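Local structure of NAD nucleotidase (Haemophilus influenzae, 3ZTV) at residues G74-T79 / V421-A426; G359-S364 / K551-H556; I406-G411 / A515-G520; T428-G433 / E547-F552. The protein hydrolyses NAD to adenosine and nicotinamide riboside, acting as a periplasmic pyrophosphatase and 5'-nucleotidase with highest activity on AMP. All blocks are in the same frame, centred on the assembly; numbering follows the deposited sequence.

Interaction 1: G74-T79 / V421-A426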
loop_
_atom_site.group_PDB
_atom_site.type_symbol
_atom_site.label_atom_id
_atom_site.label_comp_id
_atom_site.label_asym_id
_atom_site.label_seq_id
_atom_site.Cartn_x
_atom_site.Cartn_y
_atom_site.Cartn_z
ATOM N N GLY A 74 -16.466 -5.458 25.740
ATOM C CA GLY A 74 -17.425 -4.400 25.988
ATOM C C GLY A 74 -18.265 -4.613 27.235
ATOM O O GLY A 74 -18.875 -3.662 27.718
ATOM N N THR A 75 -18.317 -5.850 27.731
ATOM C CA THR A 75 -19.057 -6.174 28.957
ATOM C C THR A 75 -18.344 -7.304 29.693
ATOM O O THR A 75 -17.411 -7.917 29.167
ATOM C CB THR A 75 -20.484 -6.681 28.670
ATOM O OG1 THR A 75 -20.406 -8.041 28.240
ATOM C CG2 THR A 75 -21.206 -5.819 27.617
ATOM N N LEU A 76 -18.806 -7.606 30.910
ATOM C CA LEU A 76 -18.240 -8.715 31.680
ATOM C C LEU A 76 -18.482 -10.077 31.028
ATOM O O LEU A 76 -17.848 -11.065 31.397
ATOM C CB LEU A 76 -18.760 -8.724 33.127
ATOM C CG LEU A 76 -18.230 -7.625 34.051
ATOM C CD1 LEU A 76 -18.917 -7.726 35.406
ATOM C CD2 LEU A 76 -16.727 -7.733 34.215
ATOM N N TYR A 77 -19.394 -10.145 30.059
ATOM C CA TYR A 77 -19.586 -11.402 29.334
ATOM C C TYR A 77 -18.343 -11.793 28.537
ATOM O O TYR A 77 -18.127 -12.974 28.265
ATOM C CB TYR A 77 -20.821 -11.357 28.429
ATOM C CG TYR A 77 -22.118 -11.566 29.183
ATOM C CD1 TYR A 77 -22.468 -12.826 29.675
ATOM C CD2 TYR A 77 -22.998 -10.519 29.402
ATOM C CE1 TYR A 77 -23.656 -13.023 30.364
ATOM C CE2 TYR A 77 -24.194 -10.708 30.096
ATOM C CZ TYR A 77 -24.515 -11.971 30.566
ATOM O OH TYR A 77 -25.690 -12.185 31.266
ATOM N N PHE A 78 -17.523 -10.812 28.160
ATOM C CA PHE A 78 -16.224 -11.143 27.601
ATOM C C PHE A 78 -15.217 -11.444 28.705
ATOM O O PHE A 78 -14.612 -12.513 28.730
ATOM C CB PHE A 78 -15.637 -10.042 26.717
ATOM C CG PHE A 78 -14.243 -10.353 26.304
ATOM C CD1 PHE A 78 -14.001 -11.402 25.450
ATOM C CD2 PHE A 78 -13.168 -9.687 26.863
ATOM C CE1 PHE A 78 -12.720 -11.745 25.094
ATOM C CE2 PHE A 78 -11.877 -10.030 26.512
ATOM C CZ PHE A 78 -11.657 -11.057 25.626
ATOM N N THR A 79 -15.035 -10.476 29.596
ATOM C CA THR A 79 -13.996 -10.513 30.617
ATOM C C THR A 79 -13.984 -11.800 31.437
ATOM O O THR A 79 -12.930 -12.364 31.692
ATOM C CB THR A 79 -14.163 -9.319 31.562
ATOM O OG1 THR A 79 -14.306 -8.120 30.785
ATOM C CG2 THR A 79 -12.966 -9.188 32.499
ATOM N N VAL A 421 -10.053 -5.858 45.472
ATOM C CA VAL A 421 -10.860 -5.254 44.414
ATOM C C VAL A 421 -11.432 -6.365 43.545
ATOM O O VAL A 421 -10.679 -7.151 42.966
ATOM C CB VAL A 421 -10.026 -4.310 43.520
ATOM C CG1 VAL A 421 -10.893 -3.717 42.416
ATOM C CG2 VAL A 421 -9.395 -3.208 44.351
ATOM N N THR A 422 -12.758 -6.432 43.453
ATOM C CA THR A 422 -13.425 -7.423 42.613
ATOM C C THR A 422 -13.837 -6.802 41.273
ATOM O O THR A 422 -13.769 -5.588 41.095
ATOM C CB THR A 422 -14.687 -7.979 43.310
ATOM O OG1 THR A 422 -15.695 -6.965 43.348
ATOM C CG2 THR A 422 -14.359 -8.433 44.741
ATOM N N PHE A 423 -14.281 -7.642 40.344
ATOM C CA PHE A 423 -14.804 -7.142 39.077
ATOM C C PHE A 423 -15.983 -6.204 39.307
ATOM O O PHE A 423 -16.075 -5.150 38.685
ATOM C CB PHE A 423 -15.208 -8.299 38.161
ATOM C CG PHE A 423 -14.061 -9.191 37.775
ATOM C CD1 PHE A 423 -13.705 -10.256 38.590
ATOM C CD2 PHE A 423 -13.327 -8.963 36.613
ATOM C CE1 PHE A 423 -12.648 -11.092 38.260
ATOM C CE2 PHE A 423 -12.266 -9.791 36.274
ATOM C CZ PHE A 423 -11.922 -10.857 37.094
ATOM N N ASN A 424 -16.884 -6.577 40.219
ATOM C CA ASN A 424 -18.030 -5.729 40.544
ATOM C C ASN A 424 -17.584 -4.376 41.059
ATOM O O ASN A 424 -18.186 -3.349 40.745
ATOM C CB ASN A 424 -18.913 -6.374 41.615
ATOM C CG ASN A 424 -19.787 -7.475 41.075
ATOM O OD1 ASN A 424 -20.284 -7.399 39.953
ATOM N ND2 ASN A 424 -20.003 -8.503 41.882
ATOM N N ASP A 425 -16.533 -4.380 41.875
ATOM C CA ASP A 425 -16.024 -3.143 42.452
ATOM C C ASP A 425 -15.638 -2.115 41.389
ATOM O O ASP A 425 -15.846 -0.920 41.576
ATOM C CB ASP A 425 -14.829 -3.416 43.367
ATOM C CG ASP A 425 -15.208 -4.178 44.630
ATOM O OD1 ASP A 425 -16.396 -4.189 45.019
ATOM O OD2 ASP A 425 -14.295 -4.761 45.240
ATOM N N ALA A 426 -15.061 -2.575 40.281
ATOM C CA ALA A 426 -14.679 -1.660 39.200
ATOM C C ALA A 426 -15.885 -0.926 38.626
ATOM O O ALA A 426 -15.822 0.271 38.346
ATOM C CB ALA A 426 -13.938 -2.400 38.096
#

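Interaction 2: G359-S364 / K551-H556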
loop_
_atom_site.group_PDB
_atom_site.type_symbol
_atom_site.label_atom_id
_atom_site.label_comp_id
_atom_site.label_asym_id
_atom_site.label_seq_id
_atom_site.Cartn_x
_atom_site.Cartn_y
_atom_site.Cartn_z
ATOM N N GLY A 359 -7.592 -7.909 41.989
ATOM C CA GLY A 359 -6.328 -7.442 42.529
ATOM C C GLY A 359 -6.472 -6.961 43.955
ATOM O O GLY A 359 -7.583 -6.852 44.470
ATOM N N VAL A 360 -5.340 -6.669 44.587
ATOM C CA VAL A 360 -5.308 -6.195 45.959
ATOM C C VAL A 360 -4.530 -4.893 46.001
ATOM O O VAL A 360 -3.467 -4.777 45.386
ATOM C CB VAL A 360 -4.634 -7.225 46.891
ATOM C CG1 VAL A 360 -4.532 -6.684 48.315
ATOM C CG2 VAL A 360 -5.400 -8.534 46.873
ATOM N N ILE A 361 -5.072 -3.907 46.701
ATOM C CA ILE A 361 -4.374 -2.645 46.897
ATOM C C ILE A 361 -3.850 -2.556 48.324
ATOM O O ILE A 361 -4.584 -2.798 49.279
ATOM C CB ILE A 361 -5.284 -1.439 46.609
ATOM C CG1 ILE A 361 -5.786 -1.481 45.162
ATOM C CG2 ILE A 361 -4.540 -0.135 46.875
ATOM C CD1 ILE A 361 -6.813 -0.413 44.836
ATOM N N THR A 362 -2.573 -2.217 48.452
ATOM C CA THR A 362 -1.963 -2.001 49.756
ATOM C C THR A 362 -1.601 -0.531 49.915
ATOM O O THR A 362 -1.549 0.220 48.938
ATOM C CB THR A 362 -0.708 -2.873 49.946
ATOM O OG1 THR A 362 0.204 -2.644 48.867
ATOM C CG2 THR A 362 -1.084 -4.349 49.971
ATOM N N GLY A 363 -1.362 -0.115 51.151
ATOM C CA GLY A 363 -1.010 1.265 51.414
ATOM C C GLY A 363 -2.186 2.098 51.872
ATOM O O GLY A 363 -3.188 1.571 52.360
ATOM N N SER A 364 -2.062 3.409 51.704
ATOM C CA SER A 364 -3.055 4.351 52.193
ATOM C C SER A 364 -4.161 4.600 51.178
ATOM O O SER A 364 -3.953 4.463 49.971
ATOM C CB SER A 364 -2.388 5.679 52.558
ATOM O OG SER A 364 -1.566 5.531 53.703
ATOM N N LYS A 551 -8.468 -4.298 33.762
ATOM C CA LYS A 551 -7.178 -4.617 33.137
ATOM C C LYS A 551 -5.998 -4.135 33.981
ATOM O O LYS A 551 -4.980 -4.822 34.106
ATOM C CB LYS A 551 -7.066 -3.980 31.756
ATOM C CG LYS A 551 -7.990 -4.543 30.711
ATOM C CD LYS A 551 -7.643 -3.940 29.360
ATOM C CE LYS A 551 -8.663 -4.323 28.310
ATOM N NZ LYS A 551 -8.307 -3.757 26.977
ATOM N N PHE A 552 -6.119 -2.933 34.529
ATOM C CA PHE A 552 -5.052 -2.363 35.342
ATOM C C PHE A 552 -4.762 -3.238 36.559
ATOM O O PHE A 552 -3.604 -3.518 36.870
ATOM C CB PHE A 552 -5.398 -0.930 35.753
ATOM C CG PHE A 552 -4.299 -0.228 36.504
ATOM C CD1 PHE A 552 -4.208 -0.345 37.879
ATOM C CD2 PHE A 552 -3.369 0.552 35.837
ATOM C CE1 PHE A 552 -3.202 0.292 38.581
ATOM C CE2 PHE A 552 -2.363 1.200 36.534
ATOM C CZ PHE A 552 -2.282 1.068 37.909
ATOM N N MET A 553 -5.810 -3.682 37.244
ATOM C CA MET A 553 -5.610 -4.545 38.400
ATOM C C MET A 553 -5.032 -5.903 38.007
ATOM O O MET A 553 -4.258 -6.491 38.756
ATOM C CB MET A 553 -6.907 -4.714 39.198
ATOM C CG MET A 553 -7.446 -3.426 39.814
ATOM S SD MET A 553 -6.267 -2.576 40.891
ATOM C CE MET A 553 -5.749 -3.893 41.991
ATOM N N LYS A 554 -5.405 -6.410 36.838
ATOM C CA LYS A 554 -4.824 -7.664 36.367
ATOM C C LYS A 554 -3.322 -7.518 36.145
ATOM O O LYS A 554 -2.564 -8.469 36.334
ATOM C CB LYS A 554 -5.489 -8.129 35.072
ATOM C CG LYS A 554 -6.904 -8.661 35.242
ATOM C CD LYS A 554 -7.428 -9.202 33.918
ATOM C CE LYS A 554 -8.833 -9.768 34.056
ATOM N NZ LYS A 554 -8.851 -11.080 34.751
ATOM N N LYS A 555 -2.900 -6.322 35.747
ATOM C CA LYS A 555 -1.486 -6.046 35.507
ATOM C C LYS A 555 -0.760 -5.796 36.823
ATOM O O LYS A 555 0.420 -6.132 36.969
ATOM C CB LYS A 555 -1.328 -4.836 34.583
ATOM C CG LYS A 555 0.102 -4.590 34.118
ATOM C CD LYS A 555 0.208 -3.353 33.233
ATOM C CE LYS A 555 -0.024 -2.082 34.033
ATOM N NZ LYS A 555 0.490 -0.845 33.363
ATOM N N HIS A 556 -1.475 -5.200 37.776
ATOM C CA HIS A 556 -0.936 -4.911 39.100
ATOM C C HIS A 556 -1.756 -5.610 40.174
ATOM O O HIS A 556 -2.446 -4.946 40.950
ATOM C CB HIS A 556 -0.983 -3.409 39.379
ATOM C CG HIS A 556 -0.163 -2.582 38.440
ATOM N ND1 HIS A 556 -0.723 -1.810 37.446
ATOM C CD2 HIS A 556 1.174 -2.387 38.361
ATOM C CE1 HIS A 556 0.234 -1.177 36.792
ATOM N NE2 HIS A 556 1.395 -1.515 37.323
#

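Interaction 3: I406-G411 / A515-G520. With ADN (adenosine), chain D.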
loop_
_atom_site.group_PDB
_atom_site.type_symbol
_atom_site.label_atom_id
_atom_site.label_comp_id
_atom_site.label_asym_id
_atom_site.label_seq_id
_atom_site.Cartn_x
_atom_site.Cartn_y
_atom_site.Cartn_z
ATOM N N ILE A 406 -6.132 12.407 30.415
ATOM C CA ILE A 406 -6.704 13.402 31.318
ATOM C C ILE A 406 -8.090 12.944 31.753
ATOM O O ILE A 406 -8.912 12.574 30.910
ATOM C CB ILE A 406 -6.807 14.780 30.640
ATOM C CG1 ILE A 406 -5.408 15.282 30.265
ATOM C CG2 ILE A 406 -7.548 15.766 31.532
ATOM C CD1 ILE A 406 -5.409 16.507 29.372
ATOM N N GLN A 407 -8.335 12.961 33.063
ATOM C CA GLN A 407 -9.611 12.535 33.654
ATOM C C GLN A 407 -10.126 13.639 34.573
ATOM O O GLN A 407 -9.352 14.268 35.299
ATOM C CB GLN A 407 -9.431 11.218 34.434
ATOM C CG GLN A 407 -10.669 10.724 35.200
ATOM C CD GLN A 407 -11.771 10.173 34.299
ATOM O OE1 GLN A 407 -11.636 10.116 33.084
ATOM N NE2 GLN A 407 -12.873 9.761 34.913
ATOM N N ASN A 408 -11.432 13.886 34.543
ATOM C CA ASN A 408 -12.047 14.881 35.423
ATOM C C ASN A 408 -12.374 14.294 36.801
ATOM O O ASN A 408 -12.852 13.163 36.902
ATOM C CB ASN A 408 -13.314 15.464 34.781
ATOM C CG ASN A 408 -14.403 14.424 34.585
ATOM O OD1 ASN A 408 -14.195 13.401 33.933
ATOM N ND2 ASN A 408 -15.569 14.680 35.167
ATOM N N ALA A 409 -12.123 15.070 37.856
ATOM C CA ALA A 409 -12.302 14.613 39.238
ATOM C C ALA A 409 -13.732 14.172 39.566
ATOM O O ALA A 409 -13.940 13.328 40.433
ATOM C CB ALA A 409 -11.840 15.694 40.222
ATOM N N GLY A 410 -14.711 14.745 38.879
ATOM C CA GLY A 410 -16.102 14.392 39.108
ATOM C C GLY A 410 -16.448 12.997 38.625
ATOM O O GLY A 410 -17.534 12.484 38.906
ATOM N N GLY A 411 -15.528 12.378 37.892
ATOM C CA GLY A 411 -15.746 11.044 37.365
ATOM C C GLY A 411 -15.401 9.965 38.372
ATOM O O GLY A 411 -15.518 8.773 38.084
ATOM N N ALA A 515 -15.182 9.766 27.190
ATOM C CA ALA A 515 -16.101 10.216 26.152
ATOM C C ALA A 515 -16.937 11.427 26.566
ATOM O O ALA A 515 -17.312 12.240 25.724
ATOM C CB ALA A 515 -17.000 9.068 25.731
ATOM N N TYR A 516 -17.224 11.535 27.859
ATOM C CA TYR A 516 -18.015 12.642 28.390
ATOM C C TYR A 516 -17.321 13.989 28.180
ATOM O O TYR A 516 -17.859 14.875 27.527
ATOM C CB TYR A 516 -18.324 12.375 29.872
ATOM C CG TYR A 516 -18.992 13.486 30.660
ATOM C CD1 TYR A 516 -20.369 13.688 30.606
ATOM C CD2 TYR A 516 -18.246 14.299 31.505
ATOM C CE1 TYR A 516 -20.970 14.694 31.356
ATOM C CE2 TYR A 516 -18.834 15.298 32.250
ATOM C CZ TYR A 516 -20.194 15.495 32.175
ATOM O OH TYR A 516 -20.772 16.496 32.926
ATOM N N VAL A 517 -16.112 14.153 28.707
ATOM C CA VAL A 517 -15.414 15.425 28.487
ATOM C C VAL A 517 -14.875 15.596 27.060
ATOM O O VAL A 517 -14.631 16.718 26.613
ATOM C CB VAL A 517 -14.299 15.689 29.523
ATOM C CG1 VAL A 517 -14.886 15.734 30.930
ATOM C CG2 VAL A 517 -13.206 14.647 29.425
ATOM N N ALA A 518 -14.711 14.496 26.331
ATOM C CA ALA A 518 -14.255 14.586 24.942
ATOM C C ALA A 518 -15.212 15.416 24.077
ATOM O O ALA A 518 -14.799 16.035 23.099
ATOM C CB ALA A 518 -14.077 13.205 24.352
ATOM N N GLY A 519 -16.491 15.428 24.445
ATOM C CA GLY A 519 -17.485 16.192 23.710
ATOM C C GLY A 519 -17.627 17.619 24.213
ATOM O O GLY A 519 -18.461 18.379 23.726
ATOM N N GLY A 520 -16.814 17.989 25.196
ATOM C CA GLY A 520 -16.805 19.349 25.699
ATOM C C GLY A 520 -17.576 19.574 26.986
ATOM O O GLY A 520 -17.690 20.706 27.455
HETATM O "O5'" ADN D . -22.689 15.814 39.334
HETATM C "C5'" ADN D . -22.289 16.317 38.057
HETATM C "C4'" ADN D . -20.788 16.110 37.897
HETATM O "O4'" ADN D . -20.491 14.714 37.799
HETATM C "C3'" ADN D . -20.233 16.746 36.638
HETATM O "O3'" ADN D . -19.807 18.090 36.879
HETATM C "C2'" ADN D . -19.062 15.848 36.287
HETATM O "O2'" ADN D . -17.869 16.273 36.957
HETATM C "C1'" ADN D . -19.459 14.491 36.837
HETATM N N9 ADN D . -19.986 13.651 35.738
HETATM C C8 ADN D . -21.268 13.532 35.339
HETATM N N7 ADN D . -21.369 12.663 34.296
HETATM C C5 ADN D . -20.124 12.219 34.013
HETATM C C6 ADN D . -19.495 11.289 33.048
HETATM N N6 ADN D . -20.216 10.624 32.116
HETATM N N1 ADN D . -18.160 11.121 33.119
HETATM C C2 ADN D . -17.402 11.761 34.028
HETATM N N3 ADN D . -17.902 12.615 34.932
HETATM C C4 ADN D . -19.228 12.872 34.974
#

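Interaction 4: T428-G433 / E547-F552. With ADN (adenosine), chain D.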
loop_
_atom_site.group_PDB
_atom_site.type_symbol
_atom_site.label_atom_id
_atom_site.label_comp_id
_atom_site.label_asym_id
_atom_site.label_seq_id
_atom_site.Cartn_x
_atom_site.Cartn_y
_atom_site.Cartn_z
ATOM N N THR A 428 -18.515 -0.375 40.296
ATOM C CA THR A 428 -18.932 0.509 41.381
ATOM C C THR A 428 -18.105 1.793 41.395
ATOM O O THR A 428 -18.645 2.883 41.608
ATOM C CB THR A 428 -18.792 -0.190 42.749
ATOM O OG1 THR A 428 -19.671 -1.319 42.796
ATOM C CG2 THR A 428 -19.137 0.767 43.887
ATOM N N PHE A 429 -16.798 1.658 41.177
ATOM C CA PHE A 429 -15.894 2.802 41.125
ATOM C C PHE A 429 -16.299 3.754 40.000
ATOM O O PHE A 429 -16.208 4.974 40.143
ATOM C CB PHE A 429 -14.449 2.350 40.870
ATOM C CG PHE A 429 -13.814 1.609 42.014
ATOM C CD1 PHE A 429 -14.275 1.758 43.311
ATOM C CD2 PHE A 429 -12.735 0.767 41.787
ATOM C CE1 PHE A 429 -13.677 1.074 44.357
ATOM C CE2 PHE A 429 -12.140 0.082 42.828
ATOM C CZ PHE A 429 -12.614 0.238 44.114
ATOM N N LEU A 430 -16.737 3.180 38.881
ATOM C CA LEU A 430 -16.957 3.922 37.643
ATOM C C LEU A 430 -18.338 3.614 37.093
ATOM O O LEU A 430 -18.498 2.676 36.306
ATOM C CB LEU A 430 -15.902 3.515 36.622
ATOM C CG LEU A 430 -14.468 3.805 37.056
ATOM C CD1 LEU A 430 -13.495 2.960 36.259
ATOM C CD2 LEU A 430 -14.144 5.286 36.925
ATOM N N PRO A 431 -19.339 4.406 37.503
ATOM C CA PRO A 431 -20.746 4.124 37.202
ATOM C C PRO A 431 -21.305 4.830 35.966
ATOM O O PRO A 431 -22.476 4.619 35.645
ATOM C CB PRO A 431 -21.456 4.661 38.444
ATOM C CG PRO A 431 -20.640 5.853 38.821
ATOM C CD PRO A 431 -19.199 5.499 38.483
ATOM N N PHE A 432 -20.502 5.639 35.282
ATOM C CA PHE A 432 -21.029 6.497 34.219
ATOM C C PHE A 432 -21.059 5.872 32.823
ATOM O O PHE A 432 -21.721 6.392 31.919
ATOM C CB PHE A 432 -20.271 7.823 34.180
ATOM C CG PHE A 432 -20.523 8.698 35.372
ATOM C CD1 PHE A 432 -21.780 9.235 35.599
ATOM C CD2 PHE A 432 -19.503 8.992 36.258
ATOM C CE1 PHE A 432 -22.013 10.050 36.697
ATOM C CE2 PHE A 432 -19.727 9.804 37.355
ATOM C CZ PHE A 432 -20.985 10.332 37.576
ATOM N N GLY A 433 -20.340 4.771 32.643
ATOM C CA GLY A 433 -20.323 4.086 31.363
ATOM C C GLY A 433 -19.555 4.794 30.257
ATOM O O GLY A 433 -19.908 4.679 29.083
ATOM N N GLU A 547 -13.865 -1.599 32.529
ATOM C CA GLU A 547 -13.021 -2.653 31.976
ATOM C C GLU A 547 -11.539 -2.250 31.947
ATOM O O GLU A 547 -10.666 -3.090 32.146
ATOM C CB GLU A 547 -13.519 -3.088 30.591
ATOM C CG GLU A 547 -14.912 -3.733 30.620
ATOM C CD GLU A 547 -14.942 -5.067 31.349
ATOM O OE1 GLU A 547 -13.877 -5.687 31.513
ATOM O OE2 GLU A 547 -16.045 -5.504 31.755
ATOM N N SER A 548 -11.261 -0.967 31.734
ATOM C CA SER A 548 -9.883 -0.472 31.827
ATOM C C SER A 548 -9.339 -0.652 33.244
ATOM O O SER A 548 -8.189 -1.063 33.447
ATOM C CB SER A 548 -9.823 1.006 31.444
ATOM O OG SER A 548 -10.174 1.203 30.087
ATOM N N PHE A 549 -10.178 -0.356 34.230
ATOM C CA PHE A 549 -9.791 -0.519 35.621
ATOM C C PHE A 549 -9.487 -1.978 35.926
ATOM O O PHE A 549 -8.486 -2.285 36.566
ATOM C CB PHE A 549 -10.864 0.020 36.562
ATOM C CG PHE A 549 -10.362 0.248 37.958
ATOM C CD1 PHE A 549 -10.146 -0.819 38.810
ATOM C CD2 PHE A 549 -10.051 1.524 38.397
ATOM C CE1 PHE A 549 -9.663 -0.617 40.086
ATOM C CE2 PHE A 549 -9.567 1.729 39.675
ATOM C CZ PHE A 549 -9.372 0.654 40.517
ATOM N N ILE A 550 -10.340 -2.882 35.451
ATOM C CA ILE A 550 -10.094 -4.314 35.605
ATOM C C ILE A 550 -8.754 -4.752 34.980
ATOM O O ILE A 550 -7.985 -5.490 35.600
ATOM C CB ILE A 550 -11.266 -5.142 35.037
ATOM C CG1 ILE A 550 -12.481 -5.017 35.953
ATOM C CG2 ILE A 550 -10.872 -6.595 34.857
ATOM C CD1 ILE A 550 -13.786 -5.379 35.268
ATOM N N LYS A 551 -8.468 -4.298 33.762
ATOM C CA LYS A 551 -7.178 -4.617 33.137
ATOM C C LYS A 551 -5.998 -4.135 33.981
ATOM O O LYS A 551 -4.980 -4.822 34.106
ATOM C CB LYS A 551 -7.066 -3.980 31.756
ATOM C CG LYS A 551 -7.990 -4.543 30.711
ATOM C CD LYS A 551 -7.643 -3.940 29.360
ATOM C CE LYS A 551 -8.663 -4.323 28.310
ATOM N NZ LYS A 551 -8.307 -3.757 26.977
ATOM N N PHE A 552 -6.119 -2.933 34.529
ATOM C CA PHE A 552 -5.052 -2.363 35.342
ATOM C C PHE A 552 -4.762 -3.238 36.559
ATOM O O PHE A 552 -3.604 -3.518 36.870
ATOM C CB PHE A 552 -5.398 -0.930 35.753
ATOM C CG PHE A 552 -4.299 -0.228 36.504
ATOM C CD1 PHE A 552 -4.208 -0.345 37.879
ATOM C CD2 PHE A 552 -3.369 0.552 35.837
ATOM C CE1 PHE A 552 -3.202 0.292 38.581
ATOM C CE2 PHE A 552 -2.363 1.200 36.534
ATOM C CZ PHE A 552 -2.282 1.068 37.909
HETATM O "O5'" ADN D . -22.689 15.814 39.334
HETATM C "C5'" ADN D . -22.289 16.317 38.057
HETATM C "C4'" ADN D . -20.788 16.110 37.897
HETATM O "O4'" ADN D . -20.491 14.714 37.799
HETATM C "C3'" ADN D . -20.233 16.746 36.638
HETATM O "O3'" ADN D . -19.807 18.090 36.879
HETATM C "C2'" ADN D . -19.062 15.848 36.287
HETATM O "O2'" ADN D . -17.869 16.273 36.957
HETATM C "C1'" ADN D . -19.459 14.491 36.837
HETATM N N9 ADN D . -19.986 13.651 35.738
HETATM C C8 ADN D . -21.268 13.532 35.339
HETATM N N7 ADN D . -21.369 12.663 34.296
HETATM C C5 ADN D . -20.124 12.219 34.013
HETATM C C6 ADN D . -19.495 11.289 33.048
HETATM N N6 ADN D . -20.216 10.624 32.116
HETATM N N1 ADN D . -18.160 11.121 33.119
HETATM C C2 ADN D . -17.402 11.761 34.028
HETATM N N3 ADN D . -17.902 12.615 34.932
HETATM C C4 ADN D . -19.228 12.872 34.974
#

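Interaction 1: G74-T79 / V421-A426
T79 OG1 is hydrogen-bonded to E547 OE1 of helix 545-555, while the methyl of the same side chain meets F423. With OG1 beside the backbone N (chi1 -49°), CG2 stands anti to that N and is turned to the phenyl ring. T79 CG2 lies 3.9 Å from F423 CE2 and 4.1 Å from F423 CD2, and it comes to the ring obliquely. L76 adds a looser apolar touch, with L76 CD2 4.3 Å from F423 CB. L76 also packs on E547 and I550, and I550 touches F423 in turn. Helix 545-555 therefore borders both sides of the contact. Each segment starts a helix with a threonine cap. T75 OG1 accepts from Y77 N at 3.0 Å and has a further hydrogen bond with S23 O. T422 OG1 accepts from D425 N at 3.1 Å. In return T422 N donates to D425 OD2 at 2.9 Å, nearly straight at 169° but from well above the carboxylate plane. T422 and D425 so form a capping box at the start of helix 423-429. F423, the first residue of that helix, faces helix 76-79 of the calcineurin-like phosphoesterase part. The contact is apolar packing between that part and the C-terminal nucleotidase domain.

Interaction 2: G359-S364 / K551-H556
M553 lays its terminal methyl on the backbone of G359. M553 CE is 3.6 Å from G359 CA and 3.8 Å from V360 N. The chain is bent at both chi2 (-56°) and chi3 (-51°), and this curls CE toward the strand. G359 has no side chain, so the methyl can settle directly on the main chain. The CA atoms of G359 and M553 are accordingly only 5.1 Å apart. The methyl also reaches I361, with M553 CE 4.0 Å from I361 CG1; the two side chains cross at about a right angle. The contact is buried and apolar. The helix ends at K555, and H556 is the first residue to leave helical angles. H556 N donates to F552 O at 2.9 Å. H556 ND1 makes a weak bond to the same oxygen and lies over one face of the F552 ring, toward its rim. Strand 359-362 and helix 551-555 run at 76° to each other, with axes 8.0 Å apart. M553 and I361 both pack on F390 of helix 386-396. The strand is the middle one of three: 419-422 runs antiparallel on one side, and 558-560, which follows the helix in the chain, runs parallel on the other.

Interaction 3: I406-G411 / A515-G520
N408, V517 and Y516 carry this contact, and N408 touches both of the others and bonds to the bound adenosine. Its chi1 of 64° puts CG in the crowded position between the backbone N and the carbonyl carbon. From there the amide meets V517 with its oxygen side and the nucleoside with its nitrogen. N408 OD1 lies 3.9 Å from V517 CG1. The oxygen also accepts from N514 ND2, which is consistent with a fixed amide orientation. N408 ND2 donates to adenosine N3 at 3.1 Å, straight to within a degree (179°). A weak bond from N408 ND2 reaches adenosine O2' at 3.3 Å. Y516 barely touches N408, with Y516 CE2 4.4 Å from N408 ND2, but it stacks on the base. The ring lies face-on to adenine, with adenosine C5 3.5 Å above its plane and over its centre. V517 N is hydrogen-bonded to N514 OD1, so N514 bonds to both segments. The short, weakly bonded helix 515-518 ends in a Schellman motif at G520, which has positive phi. G410 CA comes within 3.4 Å of adenosine O2'. N408, G410 and Y516 are part of the adenosine pocket of the C-terminal 5'-nucleotidase domain, and V517 probably belongs to the substrate site.

Interaction 4: T428-G433 / E547-F552
F429, in the last turn of helix 423-429, turns an edge of its ring to the face of F549. The ring planes stand at 62° and the centroids are 5.1 Å apart, an offset edge-to-face pair. The closest atoms are F429 CD2 and F549 CZ at 3.6 Å, with CD2 above the F549 ring toward its rim. F549 holds CG anti to its backbone N (chi1 -163°), and this presents the ring face to F429. L430, the first residue to leave helical angles, also packs on F549. L430 CD1 is 4.0 Å from F549 CB, so it meets the root of the side chain where F429 meets the ring. The L430 and F549 side chains cross at about a right angle. P431 next lays CG over one face of the F432 ring. The opposite face of F432 lies on adenine, with adenosine C5 3.7 Å above the ring plane and over its centre. The base is thus sandwiched between F432 and Y516. Three residues on from F429, the segment has reached the nucleoside. Helix 545-555 packs against both helix 423-429 and helix 386-396. F549 meets F390 edge-to-face and touches I391 and T394 of the latter helix, while L430 also packs on I391.

In the fold
Helix 545-555 ties three of the contacts together. Interactions 2 and 4 share K551 and F552 on it, and their centres are about 13 Å apart. Interaction 1 lies about 8 Å from interaction 4, centre to centre; A426 CB packs on I550 CG1 at 3.7 Å. Interactions 1 and 2 meet through neighbouring strands, with V421 N 2.8 Å from G359 O in a probable hydrogen bond. Interaction 3 does not touch interactions 1 and 2, whose nearest atoms are about 9 and 12 Å away. It abuts interaction 4, where G411 O is 3.9 Å from L430 CD2, and both touch adenosine. The side chain of T79 in interaction 1 is about 11 Å from that of the zinc ligand H22.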